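Local atomic coordinates of heavy metal cation tricomponent efflux pump ZneA(CzcA-like) (Cupriavidus metallidurans, PDB entry 4K0J), a protein that exports zinc(II) in exchange for protons, as the inner-membrane component of a three-part heavy-metal efflux pump of the RND superfamily. Residues Leu503-Leu514 and Val950-Arg959; Gly916-Ala924 and Thr991-Thr999. All blocks are in the same frame, centred on the assembly; numbering follows the deposited sequence.

Overall arrangement
Both interactions belong to the helical membrane part of the chain, on the same side of its centre, with their own centres 23 Å apart and nearest atoms about 11 Å apart. They are linked along the chain: helix 911-939 of interaction 2 leads on to the 950-959 connection of interaction 1, and helix 958-970, which starts in interaction 1, precedes helix 986-997 of interaction 2. Interaction 2 is a buried helix pair whose touching side chains are all apolar, with no hydrogen bond across it. Interaction 1 is only partly buried, joins a helix to the turn between two others and to their ends, and mixes leucine and methionine packing with a tyrosine hydrogen bond and an arginine lying against aliphatic carbon.

Interaction 1. Residues Leu503-Leu514 and Val950-Arg959; sequences LVWLAPRYESVL and VVRGAGERMR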
ATOM      1  N   LEU C 503      63.768  11.707  10.774  1.00151.76           N
ATOM      2  CA  LEU C 503      62.930  12.801  11.241  1.00127.74           C
ATOM      3  C   LEU C 503      63.815  13.903  11.804  1.00132.64           C
ATOM      4  O   LEU C 503      63.443  15.083  11.811  1.00124.63           O
ATOM      5  CB  LEU C 503      61.974  12.302  12.320  1.00113.97           C
ATOM      6  CG  LEU C 503      61.227  11.014  11.977  1.00107.13           C
ATOM      7  CD1 LEU C 503      60.267  10.629  13.090  1.00102.47           C
ATOM      8  CD2 LEU C 503      60.494  11.168  10.656  1.00108.81           C
ATOM      9  N   VAL C 504      64.992  13.496  12.272  1.00153.50           N
ATOM     10  CA  VAL C 504      65.971  14.401  12.863  1.00173.83           C
ATOM     11  C   VAL C 504      66.314  15.559  11.930  1.00185.29           C
ATOM     12  O   VAL C 504      66.372  16.707  12.360  1.00190.94           O
ATOM     13  CB  VAL C 504      67.262  13.643  13.266  1.00184.50           C
ATOM     14  CG1 VAL C 504      67.653  12.634  12.193  1.00187.26           C
ATOM     15  CG2 VAL C 504      68.401  14.616  13.550  1.00186.05           C
ATOM     16  N   TRP C 505      66.521  15.254  10.653  1.00187.01           N
ATOM     17  CA  TRP C 505      66.842  16.278   9.666  1.00190.45           C
ATOM     18  C   TRP C 505      65.590  17.028   9.220  1.00191.09           C
ATOM     19  O   TRP C 505      65.666  18.171   8.767  1.00191.11           O
ATOM     20  CB  TRP C 505      67.560  15.660   8.463  1.00191.91           C
ATOM     21  CG  TRP C 505      67.774  16.618   7.333  1.00195.43           C
ATOM     22  CD1 TRP C 505      67.208  16.560   6.092  1.00195.15           C
ATOM     23  CD2 TRP C 505      68.601  17.789   7.342  1.00198.22           C
ATOM     24  NE1 TRP C 505      67.638  17.618   5.326  1.00198.97           N
ATOM     25  CE2 TRP C 505      68.493  18.387   6.070  1.00200.55           C
ATOM     26  CE3 TRP C 505      69.425  18.388   8.300  1.00196.88           C
ATOM     27  CZ2 TRP C 505      69.179  19.556   5.733  1.00199.66           C
ATOM     28  CZ3 TRP C 505      70.104  19.548   7.963  1.00197.60           C
ATOM     29  CH2 TRP C 505      69.977  20.118   6.690  1.00197.91           C
ATOM     30  N   LEU C 506      64.436  16.381   9.354  1.00192.85           N
ATOM     31  CA  LEU C 506      63.169  17.010   9.004  1.00189.46           C
ATOM     32  C   LEU C 506      62.798  18.084  10.022  1.00175.52           C
ATOM     33  O   LEU C 506      62.054  19.013   9.712  1.00179.48           O
ATOM     34  CB  LEU C 506      62.053  15.967   8.907  1.00192.75           C
ATOM     35  CG  LEU C 506      62.181  14.924   7.794  1.00195.78           C
ATOM     36  CD1 LEU C 506      61.026  13.937   7.847  1.00194.21           C
ATOM     37  CD2 LEU C 506      62.249  15.598   6.433  1.00197.50           C
ATOM     38  N   ALA C 507      63.325  17.954  11.235  1.00155.61           N
ATOM     39  CA  ALA C 507      63.014  18.907  12.299  1.00146.68           C
ATOM     40  C   ALA C 507      63.501  20.352  12.060  1.00152.81           C
ATOM     41  O   ALA C 507      62.679  21.268  12.008  1.00145.73           O
ATOM     42  CB  ALA C 507      63.482  18.378  13.663  1.00142.88           C
ATOM     43  N   PRO C 508      64.826  20.568  11.901  1.00168.94           N
ATOM     44  CA  PRO C 508      65.282  21.959  11.814  1.00169.84           C
ATOM     45  C   PRO C 508      65.172  22.546  10.407  1.00173.76           C
ATOM     46  O   PRO C 508      65.270  23.764  10.252  1.00181.13           O
ATOM     47  CB  PRO C 508      66.749  21.871  12.241  1.00169.28           C
ATOM     48  CG  PRO C 508      67.163  20.446  11.969  1.00168.61           C
ATOM     49  CD  PRO C 508      65.935  19.635  11.635  1.00169.29           C
ATOM     50  N   ARG C 509      64.987  21.690   9.405  1.00163.10           N
ATOM     51  CA  ARG C 509      64.712  22.137   8.047  1.00157.04           C
ATOM     52  C   ARG C 509      63.415  22.931   8.073  1.00149.97           C
ATOM     53  O   ARG C 509      63.268  23.940   7.382  1.00144.21           O
ATOM     54  CB  ARG C 509      64.594  20.930   7.111  1.00159.18           C
ATOM     55  CG  ARG C 509      63.962  21.206   5.746  1.00160.20           C
ATOM     56  CD  ARG C 509      64.723  22.265   4.957  1.00162.18           C
ATOM     57  NE  ARG C 509      64.438  22.200   3.523  1.00156.51           N
ATOM     58  CZ  ARG C 509      63.330  22.662   2.950  1.00148.09           C
ATOM     59  NH1 ARG C 509      62.378  23.218   3.686  1.00143.86           N
ATOM     60  NH2 ARG C 509      63.169  22.559   1.638  1.00145.61           N
ATOM     61  N   TYR C 510      62.485  22.467   8.901  1.00151.40           N
ATOM     62  CA  TYR C 510      61.206  23.132   9.092  1.00152.14           C
ATOM     63  C   TYR C 510      61.398  24.473   9.794  1.00146.87           C
ATOM     64  O   TYR C 510      60.714  25.448   9.485  1.00150.36           O
ATOM     65  CB  TYR C 510      60.271  22.225   9.899  1.00154.14           C
ATOM     66  CG  TYR C 510      58.877  22.773  10.119  1.00152.37           C
ATOM     67  CD1 TYR C 510      58.193  23.425   9.101  1.00151.83           C
ATOM     68  CD2 TYR C 510      58.237  22.613  11.339  1.00151.27           C
ATOM     69  CE1 TYR C 510      56.915  23.919   9.303  1.00150.86           C
ATOM     70  CE2 TYR C 510      56.962  23.099  11.548  1.00149.04           C
ATOM     71  CZ  TYR C 510      56.305  23.752  10.529  1.00148.77           C
ATOM     72  OH  TYR C 510      55.032  24.238  10.740  1.00146.52           O
ATOM     73  N   GLU C 511      62.342  24.517  10.729  1.00137.06           N
ATOM     74  CA  GLU C 511      62.628  25.734  11.484  1.00130.21           C
ATOM     75  C   GLU C 511      63.216  26.822  10.590  1.00137.42           C
ATOM     76  O   GLU C 511      62.990  28.012  10.811  1.00125.15           O
ATOM     77  CB  GLU C 511      63.591  25.431  12.630  1.00121.92           C
ATOM     78  CG  GLU C 511      63.116  24.333  13.565  1.00118.76           C
ATOM     79  CD  GLU C 511      64.115  24.030  14.667  1.00120.83           C
ATOM     80  OE1 GLU C 511      65.000  24.878  14.924  1.00124.58           O
ATOM     81  OE2 GLU C 511      64.015  22.943  15.274  1.00118.82           O
ATOM     82  N   SER C 512      63.971  26.401   9.580  1.00160.44           N
ATOM     83  CA  SER C 512      64.618  27.326   8.655  1.00177.33           C
ATOM     84  C   SER C 512      63.607  28.075   7.789  1.00170.00           C
ATOM     85  O   SER C 512      63.624  29.305   7.730  1.00177.33           O
ATOM     86  CB  SER C 512      65.617  26.578   7.767  1.00192.46           C
ATOM     87  OG  SER C 512      66.226  27.451   6.831  1.00201.74           O
ATOM     88  N   VAL C 513      62.733  27.332   7.116  1.00149.48           N
ATOM     89  CA  VAL C 513      61.730  27.936   6.245  1.00139.47           C
ATOM     90  C   VAL C 513      60.704  28.752   7.027  1.00151.28           C
ATOM     91  O   VAL C 513      60.123  29.700   6.501  1.00142.27           O
ATOM     92  CB  VAL C 513      61.008  26.881   5.390  1.00119.33           C
ATOM     93  CG1 VAL C 513      61.894  26.437   4.242  1.00121.17           C
ATOM     94  CG2 VAL C 513      60.598  25.698   6.247  1.00115.89           C
ATOM     95  N   LEU C 514      60.481  28.378   8.283  1.00181.12           N
ATOM     96  CA  LEU C 514      59.618  29.161   9.159  1.00204.36           C
ATOM     97  C   LEU C 514      60.276  30.500   9.479  1.00210.64           C
ATOM     98  O   LEU C 514      59.596  31.503   9.690  1.00218.49           O
ATOM     99  CB  LEU C 514      59.302  28.398  10.448  1.00216.21           C
ATOM    100  CG  LEU C 514      58.231  27.308  10.355  1.00220.34           C
ATOM    101  CD1 LEU C 514      58.087  26.578  11.681  1.00222.86           C
ATOM    102  CD2 LEU C 514      56.898  27.896   9.923  1.00219.73           C
ATOM    103  N   VAL C 950      55.064  31.604  15.603  1.00164.67           N
ATOM    104  CA  VAL C 950      54.960  31.030  14.264  1.00170.39           C
ATOM    105  C   VAL C 950      55.876  29.808  14.120  1.00161.22           C
ATOM    106  O   VAL C 950      55.641  28.934  13.284  1.00164.70           O
ATOM    107  CB  VAL C 950      55.284  32.086  13.180  1.00182.80           C
ATOM    108  CG1 VAL C 950      54.995  31.549  11.789  1.00186.75           C
ATOM    109  CG2 VAL C 950      54.482  33.352  13.423  1.00184.99           C
ATOM    110  N   VAL C 951      56.911  29.746  14.952  1.00143.27           N
ATOM    111  CA  VAL C 951      57.814  28.601  14.970  1.00132.51           C
ATOM    112  C   VAL C 951      57.635  27.808  16.268  1.00141.18           C
ATOM    113  O   VAL C 951      58.135  26.691  16.401  1.00133.81           O
ATOM    114  CB  VAL C 951      59.285  29.041  14.815  1.00124.00           C
ATOM    115  CG1 VAL C 951      60.162  27.869  14.397  1.00118.69           C
ATOM    116  CG2 VAL C 951      59.390  30.160  13.793  1.00119.33           C
ATOM    117  N   ARG C 952      56.910  28.392  17.218  1.00162.38           N
ATOM    118  CA  ARG C 952      56.647  27.738  18.499  1.00177.86           C
ATOM    119  C   ARG C 952      55.316  26.987  18.499  1.00166.44           C
ATOM    120  O   ARG C 952      55.282  25.766  18.656  1.00167.29           O
ATOM    121  CB  ARG C 952      56.681  28.754  19.646  1.00197.51           C
ATOM    122  CG  ARG C 952      58.083  29.180  20.062  1.00215.10           C
ATOM    123  CD  ARG C 952      58.059  30.378  21.007  1.00228.83           C
ATOM    124  NE  ARG C 952      57.407  30.080  22.280  1.00235.56           N
ATOM    125  CZ  ARG C 952      57.315  30.938  23.293  1.00241.02           C
ATOM    126  NH1 ARG C 952      57.838  32.153  23.187  1.00244.38           N
ATOM    127  NH2 ARG C 952      56.703  30.581  24.414  1.00241.17           N
ATOM    128  N   GLY C 953      54.222  27.722  18.324  1.00152.05           N
ATOM    129  CA  GLY C 953      52.898  27.127  18.323  1.00139.95           C
ATOM    130  C   GLY C 953      52.569  26.391  17.038  1.00129.40           C
ATOM    131  O   GLY C 953      51.604  25.627  16.978  1.00124.42           O
ATOM    132  N   ALA C 954      53.377  26.624  16.009  1.00122.15           N
ATOM    133  CA  ALA C 954      53.179  25.999  14.708  1.00109.28           C
ATOM    134  C   ALA C 954      54.287  24.995  14.415  1.00102.91           C
ATOM    135  O   ALA C 954      54.056  23.969  13.775  1.00 96.55           O
ATOM    136  CB  ALA C 954      53.130  27.059  13.621  1.00106.79           C
ATOM    137  N   GLY C 955      55.491  25.303  14.891  1.00102.68           N
ATOM    138  CA  GLY C 955      56.655  24.472  14.649  1.00103.12           C
ATOM    139  C   GLY C 955      56.592  23.122  15.335  1.00106.63           C
ATOM    140  O   GLY C 955      57.258  22.173  14.920  1.00101.04           O
ATOM    141  N   GLU C 956      55.790  23.035  16.390  1.00116.55           N
ATOM    142  CA  GLU C 956      55.640  21.790  17.131  1.00124.12           C
ATOM    143  C   GLU C 956      54.410  21.014  16.677  1.00115.02           C
ATOM    144  O   GLU C 956      54.144  19.917  17.166  1.00109.21           O
ATOM    145  CB  GLU C 956      55.574  22.062  18.635  1.00138.35           C
ATOM    146  CG  GLU C 956      56.879  22.568  19.227  1.00151.24           C
ATOM    147  CD  GLU C 956      56.782  22.815  20.717  1.00160.84           C
ATOM    148  OE1 GLU C 956      55.646  22.884  21.233  1.00162.47           O
ATOM    149  OE2 GLU C 956      57.838  22.937  21.374  1.00165.14           O
ATOM    150  N   ARG C 957      53.661  21.594  15.742  1.00113.10           N
ATOM    151  CA  ARG C 957      52.514  20.911  15.159  1.00107.10           C
ATOM    152  C   ARG C 957      52.932  20.209  13.881  1.00102.37           C
ATOM    153  O   ARG C 957      52.098  19.691  13.146  1.00108.84           O
ATOM    154  CB  ARG C 957      51.372  21.889  14.882  1.00113.78           C
ATOM    155  CG  ARG C 957      50.897  22.618  16.117  1.00130.47           C
ATOM    156  CD  ARG C 957      50.757  21.656  17.285  1.00141.62           C
ATOM    157  NE  ARG C 957      51.081  22.292  18.558  1.00152.26           N
ATOM    158  CZ  ARG C 957      51.112  21.655  19.725  1.00156.02           C
ATOM    159  NH1 ARG C 957      50.832  20.359  19.781  1.00153.54           N
ATOM    160  NH2 ARG C 957      51.421  22.312  20.834  1.00158.50           N
ATOM    161  N   MET C 958      54.237  20.203  13.626  1.00 96.78           N
ATOM    162  CA  MET C 958      54.800  19.522  12.468  1.00 97.14           C
ATOM    163  C   MET C 958      54.392  18.050  12.445  1.00103.15           C
ATOM    164  O   MET C 958      53.785  17.578  11.481  1.00107.45           O
ATOM    165  CB  MET C 958      56.326  19.659  12.474  1.00 95.29           C
ATOM    166  CG  MET C 958      57.048  18.814  11.432  1.00 95.73           C
ATOM    167  SD  MET C 958      58.832  19.107  11.403  1.00143.99           S
ATOM    168  CE  MET C 958      59.279  18.782  13.108  1.00123.59           C
ATOM    169  N   ARG C 959      54.705  17.337  13.522  1.00103.39           N
ATOM    170  CA  ARG C 959      54.427  15.903  13.606  1.00102.09           C
ATOM    171  C   ARG C 959      52.950  15.475  13.545  1.00101.31           C
ATOM    172  O   ARG C 959      52.627  14.543  12.809  1.00 99.29           O
ATOM    173  CB  ARG C 959      55.141  15.272  14.806  1.00104.80           C
ATOM    174  CG  ARG C 959      56.641  15.142  14.605  1.00115.66           C
ATOM    175  CD  ARG C 959      56.950  14.438  13.292  1.00120.99           C
ATOM    176  NE  ARG C 959      58.306  14.713  12.823  1.00128.05           N
ATOM    177  CZ  ARG C 959      58.769  14.363  11.627  1.00127.45           C
ATOM    178  NH1 ARG C 959      60.014  14.657  11.281  1.00128.82           N
ATOM    179  NH2 ARG C 959      57.985  13.723  10.771  1.00125.21           N
TER
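Tyr510 reaches across to the turn Ala954-Arg957 and to Met958 just after it, meeting them with its CD2/CE2 side and its hydroxyl. With CG anti to the backbone N (chi1 -177°), the ring leaves helix 503-516 so that OH donates a hydrogen bond to Ala954 O at 3.2 Å. Ala954 O lies near the ring plane, at its edge, but the hydroxyl sits well above the carbonyl's own plane. Arg957 N, 3.1 Å from Ala954 O, closes the type I turn from the opposite face, so this oxygen is gripped by two donors. Beside the ring, CE2 rests 3.4 Å from Gly955 CA. Met958 runs antiparallel alongside Tyr510, its SD 4.5 Å from the ring centroid and 51° off the normal, an oblique Met-aromatic contact; the bend at chi3 brings CE against Ala507 CA at 3.8 Å.

On one flank, Leu514 CD1 covers a rim of the Tyr510 ring from within its own helix and also meets Val951 CG1 at 3.7 Å. On the other, Arg959 bends at chi2 and lays its guanidinium against Leu503, whose CG is over one face, offset toward the rim, while Leu506 CD1 lies at the edge in plane. NH1 comes 3.4 Å from Leu506 CB.

Helix 503-516 lies between the sixth and seventh predicted membrane helices, consistent with the cytoplasmic surface helix of RND pumps. It packs here on the connection from helix 911-939 to helix 958-970. The same connection also touches other helices: Ala954 on Met931, Arg957 on Asn407 and Trp938, Arg959 on Glu406 of helix 399-411, and Val950 on helix 1007-1015.

Interaction 2. Residues Gly916-Ala924 and Thr991-Thr999; sequences GFIALFGVA and TVVVGGLIT
Helices 916-924 and 991-997 run in broadly the same direction, their axes crossing at -37° and approaching to 8.3 Å, with the CA atoms of Leu920 and Val993 5.0 Å apart. Leu920 is the central knob. Its CG is anti to the backbone N (chi1 176°), which sends the branched end into a hole formed by Val992, Val993, Gly996 and Leu997. There CD2 lies 3.4 Å from Val992 O, while CD1 reaches Gly996 O, so the methyls rest largely on backbone; with no side chain at Gly996, the tip can lie close to the opposing helix. CD1 also meets Leu997 CD1 at 3.7 Å.

One turn earlier, Val992 stands roughly perpendicular to Phe917. Its CG1 is over the centre of the ring, 3.4 Å from the centroid and 8° off the normal, a CH-pi contact in which CG2 leans toward CE1 at the rim. Val993 turns CG2 toward the Gly916 carbonyl and packs it against Leu920 CB. At the far end, the ends of Val923 and Leu997 meet, CG1 of the valine 3.9 Å from CD1 of the leucine.

Neighbouring helices also touch the pair: Leu899 and Ala894 of helix 891-905 touch Phe917 and Leu920, and Ala968 of helix 958-970 touches both Val923 and Leu997. Leu920 in a four-residue hole that includes a glycine is knobs-into-holes packing between transmembrane helices. It joins the tenth and twelfth predicted membrane helices, within the twelve-helix membrane domain of the RND transporter fold.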
ATOM      1  N   GLY C 916      35.186  12.810  -3.984  1.00 73.59           N
ATOM      2  CA  GLY C 916      36.570  12.768  -3.549  1.00 79.69           C
ATOM      3  C   GLY C 916      37.042  14.094  -2.976  1.00 80.80           C
ATOM      4  O   GLY C 916      37.684  14.128  -1.930  1.00 74.30           O
ATOM      5  N   PHE C 917      36.727  15.190  -3.663  1.00 83.55           N
ATOM      6  CA  PHE C 917      37.079  16.522  -3.176  1.00 77.13           C
ATOM      7  C   PHE C 917      36.324  16.847  -1.895  1.00 66.97           C
ATOM      8  O   PHE C 917      36.872  17.470  -0.978  1.00 62.28           O
ATOM      9  CB  PHE C 917      36.793  17.586  -4.239  1.00 83.30           C
ATOM     10  CG  PHE C 917      37.856  17.690  -5.297  1.00 87.15           C
ATOM     11  CD1 PHE C 917      37.666  17.130  -6.549  1.00 86.90           C
ATOM     12  CD2 PHE C 917      39.047  18.345  -5.036  1.00 87.15           C
ATOM     13  CE1 PHE C 917      38.643  17.225  -7.522  1.00 84.68           C
ATOM     14  CE2 PHE C 917      40.028  18.441  -6.003  1.00 88.08           C
ATOM     15  CZ  PHE C 917      39.824  17.879  -7.248  1.00 88.02           C
ATOM     16  N   ILE C 918      35.063  16.422  -1.840  1.00 68.95           N
ATOM     17  CA  ILE C 918      34.253  16.594  -0.638  1.00 70.27           C
ATOM     18  C   ILE C 918      34.941  15.936   0.560  1.00 76.18           C
ATOM     19  O   ILE C 918      34.916  16.457   1.678  1.00 78.64           O
ATOM     20  CB  ILE C 918      32.848  15.986  -0.820  1.00 69.66           C
ATOM     21  CG1 ILE C 918      32.173  16.560  -2.067  1.00 71.09           C
ATOM     22  CG2 ILE C 918      31.994  16.223   0.416  1.00 66.22           C
ATOM     23  CD1 ILE C 918      32.075  18.067  -2.068  1.00 73.55           C
ATOM     24  N   ALA C 919      35.570  14.792   0.306  1.00 79.14           N
ATOM     25  CA  ALA C 919      36.308  14.065   1.332  1.00 78.80           C
ATOM     26  C   ALA C 919      37.612  14.767   1.704  1.00 86.06           C
ATOM     27  O   ALA C 919      37.920  14.943   2.883  1.00 95.55           O
ATOM     28  CB  ALA C 919      36.593  12.648   0.864  1.00 70.55           C
ATOM     29  N   LEU C 920      38.374  15.155   0.685  1.00 79.05           N
ATOM     30  CA  LEU C 920      39.675  15.795   0.862  1.00 71.04           C
ATOM     31  C   LEU C 920      39.568  17.068   1.688  1.00 74.96           C
ATOM     32  O   LEU C 920      40.426  17.357   2.537  1.00 63.95           O
ATOM     33  CB  LEU C 920      40.282  16.117  -0.504  1.00 65.97           C
ATOM     34  CG  LEU C 920      41.612  16.870  -0.552  1.00 66.00           C
ATOM     35  CD1 LEU C 920      42.708  16.059   0.106  1.00 66.47           C
ATOM     36  CD2 LEU C 920      41.977  17.192  -1.992  1.00 67.49           C
ATOM     37  N   PHE C 921      38.505  17.823   1.434  1.00 84.91           N
ATOM     38  CA  PHE C 921      38.279  19.080   2.136  1.00 98.57           C
ATOM     39  C   PHE C 921      38.217  18.874   3.647  1.00100.97           C
ATOM     40  O   PHE C 921      38.707  19.703   4.413  1.00105.44           O
ATOM     41  CB  PHE C 921      37.002  19.751   1.629  1.00100.72           C
ATOM     42  CG  PHE C 921      37.106  20.260   0.220  1.00 99.19           C
ATOM     43  CD1 PHE C 921      38.345  20.472  -0.363  1.00 99.77           C
ATOM     44  CD2 PHE C 921      35.970  20.525  -0.521  1.00 93.59           C
ATOM     45  CE1 PHE C 921      38.447  20.940  -1.653  1.00 98.53           C
ATOM     46  CE2 PHE C 921      36.066  20.995  -1.815  1.00 93.66           C
ATOM     47  CZ  PHE C 921      37.305  21.202  -2.382  1.00 95.38           C
ATOM     48  N   GLY C 922      37.629  17.759   4.064  1.00 89.85           N
ATOM     49  CA  GLY C 922      37.518  17.441   5.474  1.00 76.49           C
ATOM     50  C   GLY C 922      38.861  17.304   6.163  1.00 74.02           C
ATOM     51  O   GLY C 922      39.151  18.022   7.119  1.00 74.30           O
ATOM     52  N   VAL C 923      39.686  16.379   5.680  1.00 77.27           N
ATOM     53  CA  VAL C 923      40.995  16.144   6.283  1.00 81.70           C
ATOM     54  C   VAL C 923      41.896  17.379   6.177  1.00 81.35           C
ATOM     55  O   VAL C 923      42.608  17.724   7.130  1.00 78.84           O
ATOM     56  CB  VAL C 923      41.687  14.890   5.680  1.00 94.64           C
ATOM     57  CG1 VAL C 923      41.590  14.892   4.163  1.00 97.15           C
ATOM     58  CG2 VAL C 923      43.135  14.797   6.134  1.00 95.77           C
ATOM     59  N   ALA C 924      41.845  18.053   5.030  1.00 85.38           N
ATOM     60  CA  ALA C 924      42.649  19.254   4.823  1.00 97.84           C
ATOM     61  C   ALA C 924      42.288  20.349   5.827  1.00108.98           C
ATOM     62  O   ALA C 924      43.164  20.920   6.498  1.00116.15           O
ATOM     63  CB  ALA C 924      42.487  19.761   3.403  1.00 99.87           C
ATOM     64  N   THR C 991      42.542   9.268  -6.090  1.00 95.13           N
ATOM     65  CA  THR C 991      43.431  10.190  -6.778  1.00106.54           C
ATOM     66  C   THR C 991      43.294  11.605  -6.228  1.00106.53           C
ATOM     67  O   THR C 991      44.289  12.239  -5.875  1.00117.56           O
ATOM     68  CB  THR C 991      43.137  10.203  -8.284  1.00115.41           C
ATOM     69  OG1 THR C 991      43.096   8.856  -8.772  1.00120.20           O
ATOM     70  CG2 THR C 991      44.203  10.978  -9.031  1.00119.06           C
ATOM     71  N   VAL C 992      42.056  12.087  -6.153  1.00 92.49           N
ATOM     72  CA  VAL C 992      41.775  13.430  -5.652  1.00 85.47           C
ATOM     73  C   VAL C 992      42.343  13.665  -4.254  1.00 90.08           C
ATOM     74  O   VAL C 992      42.982  14.688  -3.998  1.00 91.22           O
ATOM     75  CB  VAL C 992      40.262  13.715  -5.636  1.00 83.60           C
ATOM     76  CG1 VAL C 992      39.956  14.941  -4.790  1.00 78.80           C
ATOM     77  CG2 VAL C 992      39.742  13.887  -7.055  1.00 89.49           C
ATOM     78  N   VAL C 993      42.121  12.716  -3.352  1.00 94.56           N
ATOM     79  CA  VAL C 993      42.594  12.861  -1.979  1.00 94.16           C
ATOM     80  C   VAL C 993      44.109  12.695  -1.855  1.00106.28           C
ATOM     81  O   VAL C 993      44.787  13.572  -1.320  1.00114.63           O
ATOM     82  CB  VAL C 993      41.892  11.883  -1.020  1.00 76.21           C
ATOM     83  CG1 VAL C 993      42.571  11.901   0.334  1.00 75.48           C
ATOM     84  CG2 VAL C 993      40.416  12.230  -0.886  1.00 65.99           C
ATOM     85  N   VAL C 994      44.632  11.572  -2.347  1.00101.97           N
ATOM     86  CA  VAL C 994      46.065  11.286  -2.276  1.00 95.51           C
ATOM     87  C   VAL C 994      46.896  12.410  -2.889  1.00 94.80           C
ATOM     88  O   VAL C 994      47.835  12.908  -2.266  1.00 97.11           O
ATOM     89  CB  VAL C 994      46.421   9.944  -2.961  1.00 85.26           C
ATOM     90  CG1 VAL C 994      47.923   9.813  -3.148  1.00 85.41           C
ATOM     91  CG2 VAL C 994      45.893   8.778  -2.146  1.00 80.82           C
ATOM     92  N   GLY C 995      46.535  12.816  -4.101  1.00 88.65           N
ATOM     93  CA  GLY C 995      47.236  13.892  -4.776  1.00 88.37           C
ATOM     94  C   GLY C 995      46.992  15.241  -4.128  1.00 89.59           C
ATOM     95  O   GLY C 995      47.900  16.064  -4.029  1.00 88.76           O
ATOM     96  N   GLY C 996      45.762  15.458  -3.674  1.00 98.44           N
ATOM     97  CA  GLY C 996      45.372  16.733  -3.101  1.00112.77           C
ATOM     98  C   GLY C 996      45.697  16.909  -1.632  1.00123.24           C
ATOM     99  O   GLY C 996      45.303  17.900  -1.022  1.00128.42           O
ATOM    100  N   LEU C 997      46.415  15.950  -1.057  1.00120.55           N
ATOM    101  CA  LEU C 997      46.795  16.038   0.345  1.00115.88           C
ATOM    102  C   LEU C 997      48.305  16.134   0.463  1.00111.46           C
ATOM    103  O   LEU C 997      48.828  16.632   1.457  1.00113.74           O
ATOM    104  CB  LEU C 997      46.280  14.825   1.119  1.00114.45           C
ATOM    105  CG  LEU C 997      46.079  15.006   2.623  1.00113.06           C
ATOM    106  CD1 LEU C 997      45.087  16.127   2.897  1.00110.95           C
ATOM    107  CD2 LEU C 997      45.606  13.708   3.251  1.00110.63           C
ATOM    108  N   ILE C 998      49.002  15.655  -0.561  1.00107.36           N
ATOM    109  CA  ILE C 998      50.457  15.695  -0.579  1.00107.97           C
ATOM    110  C   ILE C 998      50.943  17.041  -1.119  1.00106.13           C
ATOM    111  O   ILE C 998      52.143  17.315  -1.147  1.00107.80           O
ATOM    112  CB  ILE C 998      51.045  14.527  -1.407  1.00111.97           C
ATOM    113  CG1 ILE C 998      52.467  14.191  -0.944  1.00119.37           C
ATOM    114  CG2 ILE C 998      50.995  14.834  -2.898  1.00111.14           C
ATOM    115  CD1 ILE C 998      53.077  12.997  -1.652  1.00119.56           C
ATOM    116  N   THR C 999      50.003  17.880  -1.547  1.00102.11           N
ATOM    117  CA  THR C 999      50.328  19.231  -1.995  1.00101.75           C
ATOM    118  C   THR C 999      49.509  20.250  -1.215  1.00 96.84           C
ATOM    119  O   THR C 999      49.455  21.426  -1.575  1.00 93.88           O
ATOM    120  CB  THR C 999      50.039  19.438  -3.494  1.00106.25           C
ATOM    121  OG1 THR C 999      48.658  19.773  -3.672  1.00106.01           O
ATOM    122  CG2 THR C 999      50.377  18.188  -4.298  1.00109.41           C
TER